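Local coordinates for E3 ubiquitin-protein ligase RNF31 (Mus musculus, PDB 5Y3T) that ligates ubiquitin as a RING-type E3 ubiquitin transferase, and through the fragment described here probably binds its partner HOIL-1, at residues B[11-14]-B[15-19]; B[28-31]-B[32-36]; B[85-88]-B[89-93]. One frame throughout, in Å; residues are numbered along the deposited sequence.

Interaction 1. Residues B[11-14]-B[15-19]; sequences LQLV and SMIQE
Leu13 and Ile17, one helical turn apart, meet through their CD1 methyls, Leu13 CD1 lying 4.3 Å from Ile17 CD1. Ile17 CG1 stands anti to its carbonyl carbon (chi1 -68°), and this sets it against the backbone of the preceding turn, Ile17 CG1 being 3.4 Å from Leu13 O. That carbonyl is gripped twice: Ile17 N gives it a nearly straight bond of 3.0 Å, while Met16 N adds a weak, strongly bent one. One residue earlier, the pair Gln12 and Met16 is looser. Both chains bend at chi2, and Gln12 OE1 comes no nearer than 4.1 Å to Met16 SD, a van der Waals approach at the flank of the helix. Ser15 keeps CB close over the previous turn, with Ser15 CB 3.3 Å from Gln12 O. The i to i+4 spacing stacks side chains on a common face, and the helical twist gives helix 2-22, the first helix of the HOIP UBA domain pair, its different faces. Leu13, Met16 and Ile17 turn to helix 27-37, where they touch Phe31 and Leu34, Val30, and Pro27 respectively. Leu11 and Val14 each pack on an aromatic side chain of the chain of another protein. Gln18, extended beyond CG, carries NE2 out to two hydrogen bonds with the backbone of that other protein, while its own N closes the helical turn on Val14 O at 2.9 Å.

Interaction 2. Residues B[28-31]-B[32-36]; sequences EEVF and SALQY
Glu28 meets Ser32 through its backbone carbonyl, which receives two bonds from that one residue. Ser32 N reaches Glu28 O at 3.0 Å from well above the carbonyl plane, and the hydroxyl donates as well, Ser32 OG lying so near Glu28 O that the exact length of this bond is doubtful. Ser32 OG is anti to its own carbonyl carbon (chi1 -67°), the rotamer that folds a serine hydroxyl back onto the preceding helical turn. At Glu29 the link is the ordinary helical bond from Ala33 N, while its carboxylate works elsewhere, in a salt bridge with Arg77 and a hydrogen bond to Ser26 N. Val30 and Leu34 run side by side in the same direction, with Val30 CG1 4.1 Å from Leu34 CD1. Phe31 and Gln35 follow. The chain of Gln35 bends at chi2 (-72°) and lays its amide over one face of the ring, the two planes only 7° apart. Gln35 CG makes a CH-pi contact 3.8 Å from the centroid of the Phe31 ring, offset toward the rim, and the amide stacks with Gln35 CD 3.5 Å from Phe31 CZ. The chain of another protein reaches Glu28 and Phe31. Within the HOIP UBA domain pair, three helices of the same chain pack on this turn of helix 27-37: helix 2-22 on Val30, Phe31 and Leu34, helix 42-64 on Ala33 and Tyr36, and helix 73-82 on Glu29 and Ser32.

Interaction 3. Residues B[85-88]-B[89-93]; sequences GNLD and EAVEE
Asn86 and Ala90 open the first turn of helix 87-107, where Ala90 N bonds to Asn86 O at 2.9 Å; Gly85 just before has a positive phi, at which a side chain would be jammed against the carbonyl O of the residue before, and the chain passes through extended Asn86 into helical angles at Leu87. Asn86 is the N-cap. A chi1 of -176° carries its amide across the helix start, where Asn86 OD1 accepts from Glu89 N at 3.1 Å. The N-H points almost straight at the oxygen (166°), yet the donor sits above the carbonyl plane of the amide. This gives an acceptor to an N-H of the first turn, where helical i to i-4 partners are lacking. Asn86 thus marks the start of helix 87-107, which follows helix 73-82 in the HOIP UBA domain pair. The Asn86 amide also stacks on the Glu89 carboxylate, their planes 4° apart, with Asn86 ND2 3.6 Å from Glu89 CD. Glu89 is extended beyond CG, and its OE1 forms a salt bridge with Arg83, which probably helps hold the carboxylate in place against the amide. On another flank, Val91 CG2 rests 3.4 Å from Leu87 O, and Leu87 CD1 lies 4.5 Å from Val91 CG2, a loose apolar contact. Beyond them is helix 42-64, with Leu87 on Met56 and Val57, and Val91 on Leu60 and Gln64.

The three contacts come in series along the chain, on helix 2-22, helix 27-37 and the start of helix 87-107, all within the HOIP UBA domain pair. Interaction 1 and interaction 2 have centres about 12 Å apart and are directly joined, Leu13 CD1 lying 3.5 Å from Leu34 CD1. Interaction 2 in turn touches interaction 3, about 13 Å away between centres, where Tyr36 CD1 is 3.3 Å from Gly85 O. Interactions 1 and 3, with centres about 24 Å apart, do not meet. Helix 27-37 thus bridges the other two. All three reach the chain of another protein, interaction 1 through the most residues, consistent with a partner-binding surface centred on helix 2-22.

Interaction 1. Residues B[11-14]-B[15-19]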
loop_
_atom_site.group_PDB
_atom_site.type_symbol
_atom_site.label_atom_id
_atom_site.label_comp_id
_atom_site.label_asym_id
_atom_site.label_seq_id
_atom_site.Cartn_x
_atom_site.Cartn_y
_atom_site.Cartn_z
ATOM N N LEU B 11 -7.823 -26.523 2.544
ATOM C CA LEU B 11 -6.748 -27.356 3.055
ATOM C C LEU B 11 -5.705 -27.684 1.992
ATOM O O LEU B 11 -4.496 -27.640 2.261
ATOM C CB LEU B 11 -7.307 -28.652 3.627
ATOM C CG LEU B 11 -7.393 -28.628 5.139
ATOM C CD1 LEU B 11 -8.470 -29.590 5.621
ATOM C CD2 LEU B 11 -6.023 -28.929 5.738
ATOM N N GLN B 12 -6.180 -27.994 0.789
ATOM C CA GLN B 12 -5.293 -28.359 -0.284
ATOM C C GLN B 12 -4.345 -27.184 -0.522
ATOM O O GLN B 12 -3.147 -27.385 -0.710
ATOM C CB GLN B 12 -6.072 -28.726 -1.572
ATOM C CG GLN B 12 -5.404 -29.789 -2.450
ATOM C CD GLN B 12 -4.093 -29.334 -3.120
ATOM O OE1 GLN B 12 -4.106 -28.469 -3.996
ATOM N NE2 GLN B 12 -2.955 -29.942 -2.721
ATOM N N LEU B 13 -4.870 -25.959 -0.520
ATOM C CA LEU B 13 -4.006 -24.815 -0.785
ATOM C C LEU B 13 -3.156 -24.463 0.451
ATOM O O LEU B 13 -1.982 -24.146 0.329
ATOM C CB LEU B 13 -4.832 -23.629 -1.257
ATOM C CG LEU B 13 -4.114 -22.297 -1.510
ATOM C CD1 LEU B 13 -2.962 -22.482 -2.480
ATOM C CD2 LEU B 13 -5.085 -21.234 -2.022
ATOM N N VAL B 14 -3.731 -24.530 1.648
ATOM C CA VAL B 14 -2.933 -24.280 2.849
ATOM C C VAL B 14 -1.681 -25.181 2.848
ATOM O O VAL B 14 -0.624 -24.774 3.245
ATOM C CB VAL B 14 -3.744 -24.475 4.138
ATOM C CG1 VAL B 14 -2.821 -24.545 5.344
ATOM C CG2 VAL B 14 -4.750 -23.338 4.311
ATOM N N SER B 15 -1.842 -26.408 2.389
ATOM C CA SER B 15 -0.760 -27.383 2.322
ATOM C C SER B 15 0.418 -26.890 1.516
ATOM O O SER B 15 1.550 -26.994 1.939
ATOM C CB SER B 15 -1.292 -28.691 1.735
ATOM O OG SER B 15 -0.227 -29.518 1.399
ATOM N N MET B 16 0.152 -26.317 0.367
ATOM C CA MET B 16 1.237 -25.815 -0.480
ATOM C C MET B 16 1.830 -24.552 0.061
ATOM O O MET B 16 3.030 -24.331 -0.099
ATOM C CB MET B 16 0.745 -25.570 -1.906
ATOM C CG MET B 16 1.017 -26.754 -2.812
ATOM S SD MET B 16 -0.288 -26.943 -4.005
ATOM C CE MET B 16 0.573 -28.097 -5.077
ATOM N N ILE B 17 0.987 -23.714 0.679
ATOM C CA ILE B 17 1.469 -22.509 1.362
ATOM C C ILE B 17 2.475 -22.935 2.440
ATOM O O ILE B 17 3.511 -22.306 2.609
ATOM C CB ILE B 17 0.302 -21.714 2.050
ATOM C CG1 ILE B 17 -0.668 -21.078 1.048
ATOM C CG2 ILE B 17 0.818 -20.674 3.038
ATOM C CD1 ILE B 17 -0.018 -20.381 -0.104
ATOM N N GLN B 18 2.121 -23.997 3.168
ATOM C CA GLN B 18 2.895 -24.519 4.291
ATOM C C GLN B 18 4.267 -24.977 3.819
ATOM O O GLN B 18 5.266 -24.477 4.316
ATOM C CB GLN B 18 2.108 -25.645 4.965
ATOM C CG GLN B 18 2.726 -26.213 6.213
ATOM C CD GLN B 18 1.742 -27.048 7.001
ATOM O OE1 GLN B 18 1.401 -28.152 6.600
ATOM N NE2 GLN B 18 1.305 -26.534 8.141
ATOM N N GLU B 19 4.299 -25.861 2.813
ATOM C CA GLU B 19 5.548 -26.270 2.136
ATOM C C GLU B 19 6.356 -25.065 1.666
ATOM O O GLU B 19 7.542 -24.962 1.930
ATOM C CB GLU B 19 5.260 -27.160 0.917
ATOM C CG GLU B 19 5.232 -28.650 1.193
ATOM C CD GLU B 19 4.716 -29.460 0.002
ATOM O OE1 GLU B 19 4.636 -28.919 -1.132
ATOM O OE2 GLU B 19 4.378 -30.651 0.203
#

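Interaction 2. Residues B[28-31]-B[32-36]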
loop_
_atom_site.group_PDB
_atom_site.type_symbol
_atom_site.label_atom_id
_atom_site.label_comp_id
_atom_site.label_asym_id
_atom_site.label_seq_id
_atom_site.Cartn_x
_atom_site.Cartn_y
_atom_site.Cartn_z
ATOM N N GLU B 28 1.903 -15.506 -1.314
ATOM C CA GLU B 28 1.547 -14.872 -2.582
ATOM C C GLU B 28 2.450 -15.331 -3.773
ATOM O O GLU B 28 1.971 -15.362 -4.901
ATOM C CB GLU B 28 1.427 -13.329 -2.497
ATOM C CG GLU B 28 2.334 -12.594 -1.523
ATOM C CD GLU B 28 1.838 -12.674 -0.093
ATOM O OE1 GLU B 28 0.806 -12.079 0.239
ATOM O OE2 GLU B 28 2.464 -13.372 0.687
ATOM N N GLU B 29 3.711 -15.690 -3.513
ATOM C CA GLU B 29 4.559 -16.427 -4.497
ATOM C C GLU B 29 4.031 -17.797 -4.882
ATOM O O GLU B 29 3.946 -18.137 -6.070
ATOM C CB GLU B 29 5.988 -16.590 -3.991
ATOM C CG GLU B 29 6.839 -15.350 -4.278
ATOM C CD GLU B 29 8.136 -15.218 -3.479
ATOM O OE1 GLU B 29 8.395 -15.903 -2.458
ATOM O OE2 GLU B 29 8.906 -14.333 -3.877
ATOM N N VAL B 30 3.668 -18.585 -3.887
ATOM C CA VAL B 30 3.168 -19.914 -4.159
ATOM C C VAL B 30 1.887 -19.775 -4.958
ATOM O O VAL B 30 1.773 -20.375 -5.998
ATOM C CB VAL B 30 2.939 -20.748 -2.871
ATOM C CG1 VAL B 30 2.175 -22.050 -3.146
ATOM C CG2 VAL B 30 4.271 -21.089 -2.255
ATOM N N PHE B 31 0.948 -18.957 -4.489
ATOM C CA PHE B 31 -0.346 -18.865 -5.151
ATOM C C PHE B 31 -0.255 -18.250 -6.573
ATOM O O PHE B 31 -0.949 -18.693 -7.475
ATOM C CB PHE B 31 -1.308 -18.074 -4.283
ATOM C CG PHE B 31 -2.691 -18.007 -4.832
ATOM C CD1 PHE B 31 -3.517 -19.148 -4.822
ATOM C CD2 PHE B 31 -3.200 -16.802 -5.334
ATOM C CE1 PHE B 31 -4.820 -19.099 -5.308
ATOM C CE2 PHE B 31 -4.513 -16.743 -5.823
ATOM C CZ PHE B 31 -5.328 -17.893 -5.804
ATOM N N SER B 32 0.595 -17.238 -6.733
ATOM C CA SER B 32 0.842 -16.591 -8.017
ATOM C C SER B 32 1.365 -17.573 -9.047
ATOM O O SER B 32 0.924 -17.548 -10.218
ATOM C CB SER B 32 1.836 -15.435 -7.866
ATOM O OG SER B 32 1.259 -14.386 -7.083
ATOM N N ALA B 33 2.260 -18.457 -8.586
ATOM C CA ALA B 33 2.757 -19.549 -9.392
ATOM C C ALA B 33 1.660 -20.513 -9.820
ATOM O O ALA B 33 1.562 -20.837 -11.015
ATOM C CB ALA B 33 3.825 -20.280 -8.659
ATOM N N LEU B 34 0.850 -20.952 -8.850
ATOM C CA LEU B 34 -0.291 -21.838 -9.082
ATOM C C LEU B 34 -1.248 -21.248 -10.114
ATOM O O LEU B 34 -1.621 -21.923 -11.063
ATOM C CB LEU B 34 -1.044 -22.146 -7.785
ATOM C CG LEU B 34 -0.306 -22.993 -6.704
ATOM C CD1 LEU B 34 -1.091 -23.182 -5.398
ATOM C CD2 LEU B 34 0.069 -24.348 -7.265
ATOM N N GLN B 35 -1.619 -19.991 -9.948
ATOM C CA GLN B 35 -2.574 -19.338 -10.869
ATOM C C GLN B 35 -2.049 -19.182 -12.297
ATOM O O GLN B 35 -2.796 -19.433 -13.234
ATOM C CB GLN B 35 -2.901 -17.932 -10.391
ATOM C CG GLN B 35 -3.613 -17.894 -9.076
ATOM C CD GLN B 35 -5.004 -18.365 -9.254
ATOM O OE1 GLN B 35 -5.289 -19.523 -9.029
ATOM N NE2 GLN B 35 -5.881 -17.475 -9.685
ATOM N N TYR B 36 -0.801 -18.732 -12.443
ATOM C CA TYR B 36 -0.175 -18.548 -13.752
ATOM C C TYR B 36 0.085 -19.850 -14.552
ATOM O O TYR B 36 -0.214 -19.926 -15.738
ATOM C CB TYR B 36 1.140 -17.793 -13.602
ATOM C CG TYR B 36 1.690 -17.243 -14.902
ATOM C CD1 TYR B 36 1.092 -16.140 -15.527
ATOM C CD2 TYR B 36 2.805 -17.808 -15.512
ATOM C CE1 TYR B 36 1.582 -15.628 -16.729
ATOM C CE2 TYR B 36 3.303 -17.311 -16.713
ATOM C CZ TYR B 36 2.695 -16.217 -17.315
ATOM O OH TYR B 36 3.182 -15.725 -18.496
#

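Interaction 3. Residues B[85-88]-B[89-93]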
loop_
_atom_site.group_PDB
_atom_site.type_symbol
_atom_site.label_atom_id
_atom_site.label_comp_id
_atom_site.label_asym_id
_atom_site.label_seq_id
_atom_site.Cartn_x
_atom_site.Cartn_y
_atom_site.Cartn_z
ATOM N N GLY B 85 -0.376 -13.163 -9.962
ATOM C CA GLY B 85 0.055 -13.840 -11.188
ATOM C C GLY B 85 -0.784 -13.555 -12.430
ATOM O O GLY B 85 -0.569 -14.177 -13.482
ATOM N N ASN B 86 -1.719 -12.610 -12.351
ATOM C CA ASN B 86 -2.413 -12.167 -13.557
ATOM C C ASN B 86 -1.493 -11.243 -14.351
ATOM O O ASN B 86 -1.290 -10.105 -13.947
ATOM C CB ASN B 86 -3.697 -11.448 -13.184
ATOM C CG ASN B 86 -4.525 -11.046 -14.386
ATOM O OD1 ASN B 86 -4.009 -10.553 -15.406
ATOM N ND2 ASN B 86 -5.828 -11.203 -14.251
ATOM N N LEU B 87 -0.975 -11.713 -15.498
ATOM C CA LEU B 87 0.016 -10.947 -16.274
ATOM C C LEU B 87 -0.444 -9.543 -16.662
ATOM O O LEU B 87 0.246 -8.546 -16.359
ATOM C CB LEU B 87 0.482 -11.699 -17.523
ATOM C CG LEU B 87 1.761 -11.180 -18.176
ATOM C CD1 LEU B 87 2.822 -10.946 -17.125
ATOM C CD2 LEU B 87 2.302 -12.127 -19.258
ATOM N N ASP B 88 -1.620 -9.447 -17.258
ATOM C CA ASP B 88 -2.133 -8.152 -17.753
ATOM C C ASP B 88 -2.437 -7.201 -16.580
ATOM O O ASP B 88 -2.287 -6.000 -16.690
ATOM C CB ASP B 88 -3.420 -8.286 -18.599
ATOM C CG ASP B 88 -3.210 -8.081 -20.114
ATOM O OD1 ASP B 88 -2.241 -7.419 -20.571
ATOM O OD2 ASP B 88 -4.099 -8.571 -20.861
ATOM N N GLU B 89 -2.897 -7.712 -15.460
ATOM C CA GLU B 89 -3.074 -6.799 -14.322
ATOM C C GLU B 89 -1.761 -6.342 -13.707
ATOM O O GLU B 89 -1.654 -5.210 -13.249
ATOM C CB GLU B 89 -3.955 -7.426 -13.289
ATOM C CG GLU B 89 -5.370 -7.491 -13.811
ATOM C CD GLU B 89 -6.329 -7.974 -12.772
ATOM O OE1 GLU B 89 -5.909 -8.320 -11.616
ATOM O OE2 GLU B 89 -7.510 -8.008 -13.149
ATOM N N ALA B 90 -0.769 -7.217 -13.781
ATOM C CA ALA B 90 0.511 -7.016 -13.157
ATOM C C ALA B 90 1.253 -5.950 -13.897
ATOM O O ALA B 90 1.944 -5.126 -13.293
ATOM C CB ALA B 90 1.289 -8.326 -13.175
ATOM N N VAL B 91 1.091 -5.984 -15.216
ATOM C CA VAL B 91 1.642 -4.985 -16.100
ATOM C C VAL B 91 0.966 -3.655 -15.848
ATOM O O VAL B 91 1.655 -2.639 -15.791
ATOM C CB VAL B 91 1.520 -5.401 -17.603
ATOM C CG1 VAL B 91 1.788 -4.218 -18.544
ATOM C CG2 VAL B 91 2.499 -6.533 -17.914
ATOM N N GLU B 92 -0.357 -3.662 -15.719
ATOM C CA GLU B 92 -1.142 -2.457 -15.446
ATOM C C GLU B 92 -0.633 -1.804 -14.191
ATOM O O GLU B 92 -0.355 -0.603 -14.206
ATOM C CB GLU B 92 -2.656 -2.766 -15.234
ATOM C CG GLU B 92 -3.647 -2.514 -16.385
ATOM C CD GLU B 92 -4.984 -3.328 -16.259
ATOM O OE1 GLU B 92 -5.433 -3.753 -15.154
ATOM O OE2 GLU B 92 -5.610 -3.578 -17.305
ATOM N N GLU B 93 -0.536 -2.588 -13.105
ATOM C CA GLU B 93 -0.100 -2.063 -11.801
ATOM C C GLU B 93 1.359 -1.686 -11.751
ATOM O O GLU B 93 1.730 -0.794 -11.002
ATOM C CB GLU B 93 -0.396 -3.057 -10.636
ATOM C CG GLU B 93 -1.894 -3.259 -10.386
ATOM C CD GLU B 93 -2.731 -1.955 -10.378
ATOM O OE1 GLU B 93 -2.465 -1.092 -9.533
ATOM O OE2 GLU B 93 -3.668 -1.791 -11.184
#